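Local atomic coordinates of putative TRAP PERIPLASMIC SOLUTE BINDING PROTEIN (PDB entry 4PBQ), a protein that binds L-gulonate in the crystal and probably serves as the periplasmic solute-binding component of a TRAP transporter that takes up such sugar acids. Residues L93-W103 / I123-Y134; G163-F174 / K200-P208. All blocks are in the same frame, centred on the assembly; numbering follows the deposited sequence. Where two conformers were deposited one is given.

Contact 1. Residues L93-W103 / I123-Y134; sequences LQNVDPIFGVW and IANKIGQKMEKY
Tyr-134, Ile-127 and Phe-100 bury the most surface where the 3-10 turns of 93-103 lie against helix 122-129 and the turn that follows it. The rings of Phe-100 and Tyr-134 stand almost perpendicular (89°), Phe-100 CE2 lying 3.6 Å from Tyr-134 CE2. At its edge the Phe-100 ring also meets the backbone oxygens of Ile-127 and Lys-130, while Met-131, a selenomethionine, brings CG to 3.3 Å from Phe-100 CE1, its selenium farther off in an oblique Met-aromatic contact. With CG1 anti to its carbonyl carbon (chi1 -69°) and the chain then extended, Ile-127 pushes CD1 between Ile-99 CG1, at 3.8 Å, and Trp-103 CZ2, at 3.9 Å. Trp-103 CH2 reaches Ala-124 CB at 3.7 Å, and Ile-323 and Val-319 of helix 316-326 close over this apolar end. At the other end Val-96 CG1 touches Tyr-134 CE1 (3.6 Å), and the phenol OH donates to Asp-97 OD2 (2.9 Å) on the anti side, somewhat out of the carboxylate plane. OD1 takes the N-H of Ile-99 in an Asx turn. Both oxygens are engaged, which helps to fix the rotation of the carboxylate and gives an otherwise apolar interface one directional polar bond at its more exposed end.

Contact 2. Residues G163-F174 / K200-P208; sequences GLRLRVPLNSLF and KVIDGQENP. With 2UF (L-gulonate), chain D.
Strands 165-168 and 204-208 run roughly parallel, their axes 40° apart, and are joined by a single bridge at Leu-166 and Gly-204, through Arg-167 N to Gly-204 O (2.9 Å) and a weak bond from Gly-204 N to Arg-165 O, an oxygen that takes its shorter bond from Asp-203 N (2.7 Å). Leu-166 CD1 lies against the backbone of Gly-204, 3.3 Å from its C atom, a tight fit against a residue that has no side chain. Ahead of the bridge, Arg-165 grips Asp-203 side-on: NE points to OD2 and NH2 to OD1 (2.9 Å), both oxygens in the guanidinium plane, yet the nitrogens approach from above the carboxylate plane. OD2 also takes the N-H of Arg-165 on its anti side and a salt bridge from Lys-153, a concentration of donors that probably favours the ionised form. A bend at chi3 (-52°) of Arg-165 lays its guanidinium face on the Val-201/Ile-202 peptide, and Arg-165 NH1 bonds Lys-200 O (2.8 Å), at the Schellman motif ending helix 193-198. Past the bridge the strands enter the ligand pocket of this TRAP solute-binding protein. Arg-167 meets the L-gulonate carboxylate end-on, NH1 to O6B (2.8 Å) and NH2 to O6A (2.9 Å), both nearly straight; its NE bonds Met-188 O, while Pro-169 CA covers one guanidinium face. Asn-207 holds the same end of the ligand, ND2 donating to O6B and OD1 accepting from O5; its ND2 also donates to Gln-205 OE1, whose own amide NE2 bonds Ser-150 OG. At the far end Asn-171 ND2 reaches O1, while its OD1 caps helix 172-180 through Leu-173 N. Glu-206, salt-bridged to Arg-147, sets OE1 at the edge of the Phe-174 ring (3.6 Å from CE2), and a water links its OE2 to Arg-167 NH1.

Contact 1 closes along the chain before contact 2 opens, and their centres lie 24 Å apart. Contact 1 joins the loop after strand 86-89 to helix 122-129, whereas contact 2 brings together strands 165-168 and 204-208 on the far side of the ligand; strand 136-151, paired with 204-208, runs in sequence between them. They meet where Gln-94 NE2 lies 3.0 Å from Asn-171 OD1 and Gly-101 approaches Leu-173. L-gulonate sits near this junction: five pocket residues belong to contact 2, while Leu-91 and Glu-104, which also bond the ligand, flank the 93-103 segment. The packing of contact 1 thus borders the site that contact 2 helps build.

Contact 1. Residues L93-W103 / I123-Y134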
loop_
_atom_site.group_PDB
_atom_site.type_symbol
_atom_site.label_atom_id
_atom_site.label_comp_id
_atom_site.label_asym_id
_atom_site.label_seq_id
_atom_site.Cartn_x
_atom_site.Cartn_y
_atom_site.Cartn_z
ATOM N N LEU A 93 0.018 9.725 -4.203
ATOM C CA LEU A 93 0.504 10.686 -5.183
ATOM C C LEU A 93 -0.229 10.524 -6.515
ATOM O O LEU A 93 -0.152 11.405 -7.381
ATOM C CB LEU A 93 2.008 10.545 -5.392
ATOM C CG LEU A 93 2.637 11.665 -6.225
ATOM C CD1 LEU A 93 2.451 12.988 -5.551
ATOM C CD2 LEU A 93 4.134 11.372 -6.406
ATOM N N GLN A 94 -0.992 9.446 -6.674
ATOM C CA GLN A 94 -1.813 9.299 -7.878
ATOM C C GLN A 94 -2.798 10.461 -8.052
ATOM O O GLN A 94 -3.285 10.697 -9.166
ATOM C CB GLN A 94 -2.573 7.975 -7.884
ATOM C CG GLN A 94 -3.719 7.897 -6.864
ATOM C CD GLN A 94 -5.037 8.443 -7.400
ATOM O OE1 GLN A 94 -5.437 8.148 -8.527
ATOM N NE2 GLN A 94 -5.723 9.232 -6.585
ATOM N N ASN A 95 -3.112 11.182 -6.977
ATOM C CA ASN A 95 -4.019 12.351 -7.120
ATOM C C ASN A 95 -3.341 13.547 -7.795
ATOM O O ASN A 95 -4.002 14.514 -8.195
ATOM C CB ASN A 95 -4.716 12.756 -5.779
ATOM C CG ASN A 95 -3.754 13.291 -4.720
ATOM O OD1 ASN A 95 -2.648 13.726 -5.018
ATOM N ND2 ASN A 95 -4.189 13.265 -3.460
ATOM N N VAL A 96 -2.022 13.476 -7.939
ATOM C CA VAL A 96 -1.257 14.470 -8.678
ATOM C C VAL A 96 -0.999 13.982 -10.103
ATOM O O VAL A 96 -1.089 14.757 -11.051
ATOM C CB VAL A 96 0.075 14.795 -7.968
ATOM C CG1 VAL A 96 0.959 15.706 -8.834
ATOM C CG2 VAL A 96 -0.217 15.438 -6.628
ATOM N N ASP A 97 -0.689 12.701 -10.250
ATOM C CA ASP A 97 -0.436 12.110 -11.557
ATOM C C ASP A 97 -0.895 10.670 -11.482
ATOM O O ASP A 97 -0.323 9.862 -10.753
ATOM C CB ASP A 97 1.061 12.187 -11.917
ATOM C CG ASP A 97 1.364 11.711 -13.336
ATOM O OD1 ASP A 97 0.575 10.921 -13.887
ATOM O OD2 ASP A 97 2.411 12.119 -13.910
ATOM N N PRO A 98 -1.912 10.316 -12.266
ATOM C CA PRO A 98 -2.561 9.016 -12.063
ATOM C C PRO A 98 -1.669 7.818 -12.371
ATOM O O PRO A 98 -2.006 6.722 -11.943
ATOM C CB PRO A 98 -3.745 9.040 -13.040
ATOM C CG PRO A 98 -3.905 10.458 -13.446
ATOM C CD PRO A 98 -2.580 11.123 -13.304
ATOM N N ILE A 99 -0.572 8.010 -13.096
ATOM C CA ILE A 99 0.262 6.867 -13.452
ATOM C C ILE A 99 0.769 6.142 -12.197
ATOM O O ILE A 99 0.951 4.919 -12.193
ATOM C CB ILE A 99 1.429 7.255 -14.406
ATOM C CG1 ILE A 99 1.986 5.981 -15.050
ATOM C CG2 ILE A 99 2.505 8.048 -13.678
ATOM C CD1 ILE A 99 2.558 6.170 -16.419
ATOM N N PHE A 100 0.984 6.895 -11.129
ATOM C CA PHE A 100 1.534 6.299 -9.902
ATOM C C PHE A 100 0.576 5.334 -9.219
ATOM O O PHE A 100 0.990 4.534 -8.375
ATOM C CB PHE A 100 1.967 7.389 -8.908
ATOM C CG PHE A 100 2.978 8.336 -9.480
ATOM C CD1 PHE A 100 4.153 7.848 -10.053
ATOM C CD2 PHE A 100 2.765 9.697 -9.464
ATOM C CE1 PHE A 100 5.097 8.715 -10.601
ATOM C CE2 PHE A 100 3.689 10.567 -10.044
ATOM C CZ PHE A 100 4.862 10.072 -10.604
ATOM N N GLY A 101 -0.707 5.406 -9.554
ATOM C CA GLY A 101 -1.682 4.545 -8.921
ATOM C C GLY A 101 -1.940 3.213 -9.627
ATOM O O GLY A 101 -2.763 2.406 -9.158
ATOM N N VAL A 102 -1.244 2.980 -10.740
ATOM C CA VAL A 102 -1.530 1.832 -11.597
ATOM C C VAL A 102 -1.402 0.490 -10.868
ATOM O O VAL A 102 -2.138 -0.441 -11.176
ATOM C CB VAL A 102 -0.656 1.838 -12.880
ATOM C CG1 VAL A 102 0.822 1.650 -12.561
ATOM C CG2 VAL A 102 -1.129 0.777 -13.860
ATOM N N TRP A 103 -0.499 0.394 -9.890
ATOM C CA TRP A 103 -0.231 -0.898 -9.242
ATOM C C TRP A 103 -1.420 -1.405 -8.445
ATOM O O TRP A 103 -1.489 -2.589 -8.186
ATOM C CB TRP A 103 1.012 -0.824 -8.325
ATOM C CG TRP A 103 2.109 -0.075 -8.974
ATOM C CD1 TRP A 103 2.650 1.121 -8.576
ATOM C CD2 TRP A 103 2.802 -0.446 -10.176
ATOM N NE1 TRP A 103 3.624 1.515 -9.465
ATOM C CE2 TRP A 103 3.734 0.564 -10.451
ATOM C CE3 TRP A 103 2.719 -1.538 -11.050
ATOM C CZ2 TRP A 103 4.560 0.519 -11.554
ATOM C CZ3 TRP A 103 3.560 -1.575 -12.148
ATOM C CH2 TRP A 103 4.453 -0.561 -12.393
ATOM N N ILE A 123 9.444 -1.547 -16.309
ATOM C CA ILE A 123 8.333 -0.602 -16.377
ATOM C C ILE A 123 8.054 0.014 -14.985
ATOM O O ILE A 123 7.794 1.204 -14.875
ATOM C CB ILE A 123 7.047 -1.225 -17.006
ATOM C CG1 ILE A 123 5.917 -0.195 -17.064
ATOM C CG2 ILE A 123 6.581 -2.440 -16.220
ATOM C CD1 ILE A 123 6.259 1.073 -17.838
ATOM N N ALA A 124 8.153 -0.783 -13.925
ATOM C CA ALA A 124 7.970 -0.267 -12.561
ATOM C C ALA A 124 9.088 0.717 -12.197
ATOM O O ALA A 124 8.867 1.715 -11.528
ATOM C CB ALA A 124 7.936 -1.431 -11.580
ATOM N N ASN A 125 10.304 0.415 -12.639
ATOM C CA ASN A 125 11.437 1.320 -12.410
ATOM C C ASN A 125 11.202 2.653 -13.115
ATOM O O ASN A 125 11.401 3.730 -12.554
ATOM C CB ASN A 125 12.740 0.684 -12.898
ATOM C CG ASN A 125 13.946 1.579 -12.679
ATOM O OD1 ASN A 125 14.598 1.523 -11.637
ATOM N ND2 ASN A 125 14.246 2.410 -13.663
ATOM N N LYS A 126 10.754 2.567 -14.358
ATOM C CA LYS A 126 10.559 3.757 -15.174
ATOM C C LYS A 126 9.459 4.653 -14.610
ATOM O O LYS A 126 9.609 5.869 -14.569
ATOM C CB LYS A 126 10.258 3.359 -16.623
ATOM C CG LYS A 126 9.972 4.529 -17.541
ATOM C CD LYS A 126 9.783 4.052 -18.983
ATOM C CE LYS A 126 9.207 5.153 -19.868
ATOM N NZ LYS A 126 7.760 5.382 -19.579
ATOM N N ILE A 127 8.364 4.055 -14.155
ATOM C CA ILE A 127 7.295 4.823 -13.549
ATOM C C ILE A 127 7.789 5.408 -12.230
ATOM O O ILE A 127 7.519 6.563 -11.921
ATOM C CB ILE A 127 6.023 3.969 -13.355
ATOM C CG1 ILE A 127 5.426 3.651 -14.736
ATOM C CG2 ILE A 127 5.023 4.703 -12.490
ATOM C CD1 ILE A 127 4.136 2.842 -14.692
ATOM N N GLY A 128 8.563 4.625 -11.477
ATOM C CA GLY A 128 9.130 5.126 -10.229
ATOM C C GLY A 128 9.984 6.376 -10.416
ATOM O O GLY A 128 9.940 7.314 -9.598
ATOM N N GLN A 129 10.784 6.387 -11.487
ATOM C CA GLN A 129 11.645 7.521 -11.835
ATOM C C GLN A 129 10.862 8.801 -12.080
ATOM O O GLN A 129 11.360 9.899 -11.850
ATOM C CB GLN A 129 12.475 7.187 -13.074
ATOM C CG GLN A 129 13.645 6.252 -12.792
ATOM C CD GLN A 129 14.349 5.775 -14.059
ATOM O OE1 GLN A 129 15.172 4.861 -14.006
ATOM N NE2 GLN A 129 14.031 6.388 -15.198
ATOM N N LYS A 130 9.623 8.659 -12.545
ATOM C CA LYS A 130 8.784 9.822 -12.806
ATOM C C LYS A 130 8.375 10.560 -11.536
ATOM O O LYS A 130 7.908 11.695 -11.615
ATOM C CB LYS A 130 7.507 9.419 -13.538
ATOM C CG LYS A 130 7.713 8.914 -14.957
ATOM C CD LYS A 130 6.381 8.468 -15.576
ATOM C CE LYS A 130 6.446 8.424 -17.102
ATOM N NZ LYS A 130 7.729 7.858 -17.595
HETATM N N MSE A 131 8.525 9.931 -10.376
HETATM C CA MSE A 131 8.203 10.614 -9.123
HETATM C C MSE A 131 9.154 11.783 -8.875
HETATM O O MSE A 131 8.827 12.707 -8.145
HETATM C CB MSE A 131 8.228 9.625 -7.960
HETATM C CG MSE A 131 7.193 8.540 -8.079
HETATM SE SE MSE A 131 7.235 7.360 -6.499
HETATM C CE MSE A 131 6.513 8.514 -5.261
ATOM N N GLU A 132 10.331 11.761 -9.497
ATOM C CA GLU A 132 11.294 12.845 -9.316
ATOM C C GLU A 132 10.769 14.201 -9.806
ATOM O O GLU A 132 11.132 15.247 -9.270
ATOM C CB GLU A 132 12.640 12.488 -9.963
ATOM C CG GLU A 132 13.259 11.301 -9.235
ATOM C CD GLU A 132 14.476 10.714 -9.925
ATOM O OE1 GLU A 132 15.298 11.498 -10.434
ATOM O OE2 GLU A 132 14.598 9.463 -9.934
ATOM N N LYS A 133 9.908 14.173 -10.811
ATOM C CA LYS A 133 9.255 15.380 -11.306
ATOM C C LYS A 133 8.422 16.074 -10.224
ATOM O O LYS A 133 8.159 17.283 -10.295
ATOM C CB LYS A 133 8.338 15.008 -12.477
ATOM C CG LYS A 133 7.499 16.135 -13.023
ATOM C CD LYS A 133 6.742 15.668 -14.274
ATOM C CE LYS A 133 5.869 16.773 -14.881
ATOM N NZ LYS A 133 5.218 16.308 -16.145
ATOM N N TYR A 134 8.016 15.312 -9.223
ATOM C CA TYR A 134 7.178 15.827 -8.136
ATOM C C TYR A 134 7.925 15.880 -6.810
ATOM O O TYR A 134 7.308 15.998 -5.740
ATOM C CB TYR A 134 5.919 14.966 -8.007
ATOM C CG TYR A 134 5.192 14.889 -9.322
ATOM C CD1 TYR A 134 4.420 15.951 -9.763
ATOM C CD2 TYR A 134 5.319 13.786 -10.145
ATOM C CE1 TYR A 134 3.776 15.902 -10.992
ATOM C CE2 TYR A 134 4.683 13.727 -11.357
ATOM C CZ TYR A 134 3.905 14.793 -11.779
ATOM O OH TYR A 134 3.255 14.749 -13.010
HETATM O O HOH W 1 -0.052 15.545 -13.735
#

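Contact 2. Residues G163-F174 / K200-P208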
loop_
_atom_site.group_PDB
_atom_site.type_symbol
_atom_site.label_atom_id
_atom_site.label_comp_id
_atom_site.label_asym_id
_atom_site.label_seq_id
_atom_site.Cartn_x
_atom_site.Cartn_y
_atom_site.Cartn_z
ATOM N N GLY A 163 -26.286 -1.757 -0.150
ATOM C CA GLY A 163 -26.533 -1.204 1.169
ATOM C C GLY A 163 -25.263 -1.118 2.022
ATOM O O GLY A 163 -25.263 -0.467 3.060
ATOM N N LEU A 164 -24.197 -1.786 1.598
ATOM C CA LEU A 164 -22.954 -1.800 2.373
ATOM C C LEU A 164 -22.284 -0.431 2.349
ATOM O O LEU A 164 -22.125 0.150 1.278
ATOM C CB LEU A 164 -21.990 -2.844 1.819
ATOM C CG LEU A 164 -20.724 -3.031 2.659
ATOM C CD1 LEU A 164 -21.039 -3.624 4.034
ATOM C CD2 LEU A 164 -19.733 -3.895 1.891
ATOM N N ARG A 165 -21.892 0.069 3.522
ATOM C CA ARG A 165 -21.168 1.336 3.634
ATOM C C ARG A 165 -19.731 1.041 4.011
ATOM O O ARG A 165 -19.458 0.500 5.082
ATOM C CB ARG A 165 -21.832 2.232 4.679
ATOM C CG ARG A 165 -23.296 2.585 4.343
ATOM C CD ARG A 165 -24.069 3.090 5.546
ATOM N NE ARG A 165 -23.954 2.186 6.679
ATOM C CZ ARG A 165 -24.092 2.556 7.949
ATOM N NH1 ARG A 165 -24.400 3.810 8.256
ATOM N NH2 ARG A 165 -23.932 1.672 8.916
ATOM N N LEU A 166 -18.816 1.370 3.114
ATOM C CA LEU A 166 -17.420 1.001 3.330
ATOM C C LEU A 166 -16.557 2.237 3.319
ATOM O O LEU A 166 -16.636 3.043 2.387
ATOM C CB LEU A 166 -16.971 0.055 2.224
ATOM C CG LEU A 166 -16.052 -1.104 2.577
ATOM C CD1 LEU A 166 -16.728 -2.048 3.585
ATOM C CD2 LEU A 166 -15.636 -1.871 1.323
ATOM N N ARG A 167 -15.725 2.407 4.344
ATOM C CA ARG A 167 -14.675 3.403 4.239
ATOM C C ARG A 167 -13.729 2.999 3.124
ATOM O O ARG A 167 -13.381 1.822 2.996
ATOM C CB ARG A 167 -13.890 3.535 5.536
ATOM C CG ARG A 167 -12.720 4.478 5.459
ATOM C CD ARG A 167 -11.430 3.780 5.118
ATOM N NE ARG A 167 -10.290 4.683 5.081
ATOM C CZ ARG A 167 -9.068 4.295 4.759
ATOM N NH1 ARG A 167 -8.832 3.012 4.453
ATOM N NH2 ARG A 167 -8.084 5.174 4.743
ATOM N N VAL A 168 -13.300 3.976 2.337
ATOM C CA VAL A 168 -12.205 3.777 1.389
ATOM C C VAL A 168 -11.101 4.826 1.621
ATOM O O VAL A 168 -11.325 5.849 2.273
ATOM C CB VAL A 168 -12.679 3.814 -0.091
ATOM C CG1 VAL A 168 -13.645 2.653 -0.365
ATOM C CG2 VAL A 168 -13.336 5.164 -0.410
ATOM N N PRO A 169 -9.914 4.572 1.088
ATOM C CA PRO A 169 -8.834 5.559 1.316
ATOM C C PRO A 169 -9.015 6.863 0.543
ATOM O O PRO A 169 -10.001 7.040 -0.209
ATOM C CB PRO A 169 -7.575 4.842 0.844
ATOM C CG PRO A 169 -8.021 3.601 0.139
ATOM C CD PRO A 169 -9.424 3.296 0.558
ATOM N N LEU A 170 -8.070 7.779 0.767
ATOM C CA LEU A 170 -8.065 9.100 0.151
ATOM C C LEU A 170 -7.555 9.057 -1.297
ATOM O O LEU A 170 -6.561 9.705 -1.652
ATOM C CB LEU A 170 -7.183 10.029 0.987
ATOM C CG LEU A 170 -7.628 10.196 2.450
ATOM C CD1 LEU A 170 -6.574 11.023 3.201
ATOM C CD2 LEU A 170 -8.980 10.845 2.582
ATOM N N ASN A 171 -8.299 8.326 -2.127
ATOM C CA ASN A 171 -7.894 7.979 -3.473
ATOM C C ASN A 171 -9.145 7.582 -4.244
ATOM O O ASN A 171 -9.791 6.611 -3.907
ATOM C CB ASN A 171 -6.888 6.835 -3.415
ATOM C CG ASN A 171 -6.441 6.367 -4.791
ATOM O OD1 ASN A 171 -7.052 6.666 -5.811
ATOM N ND2 ASN A 171 -5.360 5.599 -4.806
ATOM N N SER A 172 -9.532 8.403 -5.222
ATOM C CA SER A 172 -10.799 8.186 -5.930
ATOM C C SER A 172 -10.847 6.856 -6.683
ATOM O O SER A 172 -11.945 6.367 -7.020
ATOM C CB SER A 172 -11.074 9.354 -6.878
ATOM O OG SER A 172 -10.068 9.395 -7.878
ATOM N N LEU A 173 -9.695 6.223 -6.939
ATOM C CA LEU A 173 -9.731 4.889 -7.553
ATOM C C LEU A 173 -10.576 3.932 -6.688
ATOM O O LEU A 173 -11.318 3.082 -7.174
ATOM C CB LEU A 173 -8.313 4.301 -7.675
ATOM C CG LEU A 173 -8.297 2.823 -8.040
ATOM C CD1 LEU A 173 -8.882 2.659 -9.426
ATOM C CD2 LEU A 173 -6.884 2.209 -7.966
ATOM N N PHE A 174 -10.447 4.072 -5.380
ATOM C CA PHE A 174 -11.094 3.173 -4.459
ATOM C C PHE A 174 -12.566 3.539 -4.298
ATOM O O PHE A 174 -13.417 2.655 -4.096
ATOM C CB PHE A 174 -10.381 3.213 -3.101
ATOM C CG PHE A 174 -9.056 2.515 -3.102
ATOM C CD1 PHE A 174 -7.916 3.116 -3.654
ATOM C CD2 PHE A 174 -8.944 1.258 -2.543
ATOM C CE1 PHE A 174 -6.693 2.460 -3.639
ATOM C CE2 PHE A 174 -7.714 0.604 -2.516
ATOM C CZ PHE A 174 -6.601 1.194 -3.081
ATOM N N LYS A 200 -21.362 4.136 13.797
ATOM C CA LYS A 200 -22.254 3.471 12.827
ATOM C C LYS A 200 -22.420 4.234 11.517
ATOM O O LYS A 200 -23.483 4.187 10.886
ATOM C CB LYS A 200 -23.633 3.200 13.441
ATOM C CG LYS A 200 -23.614 2.380 14.703
ATOM C CD LYS A 200 -25.054 2.098 15.172
ATOM C CE LYS A 200 -25.094 1.082 16.271
ATOM N NZ LYS A 200 -24.569 1.619 17.555
ATOM N N VAL A 201 -21.359 4.917 11.097
ATOM C CA VAL A 201 -21.348 5.667 9.856
ATOM C C VAL A 201 -20.945 4.773 8.696
ATOM O O VAL A 201 -21.331 5.003 7.559
ATOM C CB VAL A 201 -20.397 6.891 9.960
ATOM C CG1 VAL A 201 -20.251 7.590 8.636
ATOM C CG2 VAL A 201 -20.925 7.857 11.013
ATOM N N ILE A 202 -20.138 3.763 8.996
ATOM C CA ILE A 202 -19.726 2.781 8.009
ATOM C C ILE A 202 -19.934 1.401 8.611
ATOM O O ILE A 202 -20.065 1.258 9.827
ATOM C CB ILE A 202 -18.232 2.934 7.634
ATOM C CG1 ILE A 202 -17.340 2.853 8.874
ATOM C CG2 ILE A 202 -17.990 4.285 6.859
ATOM C CD1 ILE A 202 -15.829 2.951 8.550
ATOM N N ASP A 203 -19.935 0.389 7.752
ATOM C CA ASP A 203 -20.066 -1.008 8.160
ATOM C C ASP A 203 -18.728 -1.746 8.157
ATOM O O ASP A 203 -18.590 -2.805 8.785
ATOM C CB ASP A 203 -20.981 -1.735 7.205
ATOM C CG ASP A 203 -22.375 -1.155 7.188
ATOM O OD1 ASP A 203 -22.961 -1.018 8.281
ATOM O OD2 ASP A 203 -22.858 -0.823 6.078
ATOM N N GLY A 204 -17.759 -1.200 7.426
ATOM C CA GLY A 204 -16.467 -1.831 7.303
ATOM C C GLY A 204 -15.486 -1.001 6.499
ATOM O O GLY A 204 -15.679 0.205 6.231
ATOM N N GLN A 205 -14.384 -1.643 6.144
ATOM C CA GLN A 205 -13.296 -0.998 5.430
ATOM C C GLN A 205 -12.562 -2.078 4.637
ATOM O O GLN A 205 -12.992 -3.234 4.629
ATOM C CB GLN A 205 -12.340 -0.242 6.401
ATOM C CG GLN A 205 -11.616 -1.110 7.423
ATOM C CD GLN A 205 -10.324 -1.718 6.903
ATOM O OE1 GLN A 205 -9.418 -1.003 6.486
ATOM N NE2 GLN A 205 -10.263 -3.046 6.870
ATOM N N GLU A 206 -11.472 -1.720 3.967
ATOM C CA GLU A 206 -10.685 -2.713 3.230
ATOM C C GLU A 206 -9.201 -2.365 3.291
ATOM O O GLU A 206 -8.825 -1.204 3.206
ATOM C CB GLU A 206 -11.209 -2.907 1.800
ATOM C CG GLU A 206 -11.461 -1.646 1.002
ATOM C CD GLU A 206 -10.187 -1.032 0.456
ATOM O OE1 GLU A 206 -9.499 -1.708 -0.349
ATOM O OE2 GLU A 206 -9.873 0.126 0.844
ATOM N N ASN A 207 -8.372 -3.387 3.454
ATOM C CA ASN A 207 -6.944 -3.211 3.686
ATOM C C ASN A 207 -6.333 -4.600 3.741
ATOM O O ASN A 207 -7.058 -5.595 3.815
ATOM C CB ASN A 207 -6.692 -2.425 4.999
ATOM C CG ASN A 207 -6.228 -0.976 4.753
ATOM O OD1 ASN A 207 -5.233 -0.727 4.075
ATOM N ND2 ASN A 207 -6.953 -0.030 5.313
ATOM N N PRO A 208 -5.005 -4.686 3.689
ATOM C CA PRO A 208 -4.376 -6.004 3.785
ATOM C C PRO A 208 -4.594 -6.647 5.147
ATOM O O PRO A 208 -4.822 -5.941 6.144
ATOM C CB PRO A 208 -2.885 -5.710 3.516
ATOM C CG PRO A 208 -2.887 -4.395 2.777
ATOM C CD PRO A 208 -4.042 -3.629 3.362
HETATM O O6A 2UF D . -5.337 4.231 4.340
HETATM C C6 2UF D . -5.340 3.180 3.684
HETATM O O6B 2UF D . -6.273 2.363 3.634
HETATM C C5 2UF D . -4.049 2.843 2.910
HETATM O O5 2UF D . -3.949 1.440 2.796
HETATM C C4 2UF D . -4.068 3.480 1.503
HETATM O O4 2UF D . -4.044 4.912 1.617
HETATM C C3 2UF D . -2.862 2.974 0.682
HETATM O O3 2UF D . -1.591 3.102 1.408
HETATM C C2 2UF D . -2.738 3.724 -0.655
HETATM O O2 2UF D . -1.845 2.942 -1.425
HETATM C C1 2UF D . -4.095 3.775 -1.423
HETATM O O1 2UF D . -3.837 4.344 -2.716
HETATM O O HOH W 2 -10.779 1.032 3.328
#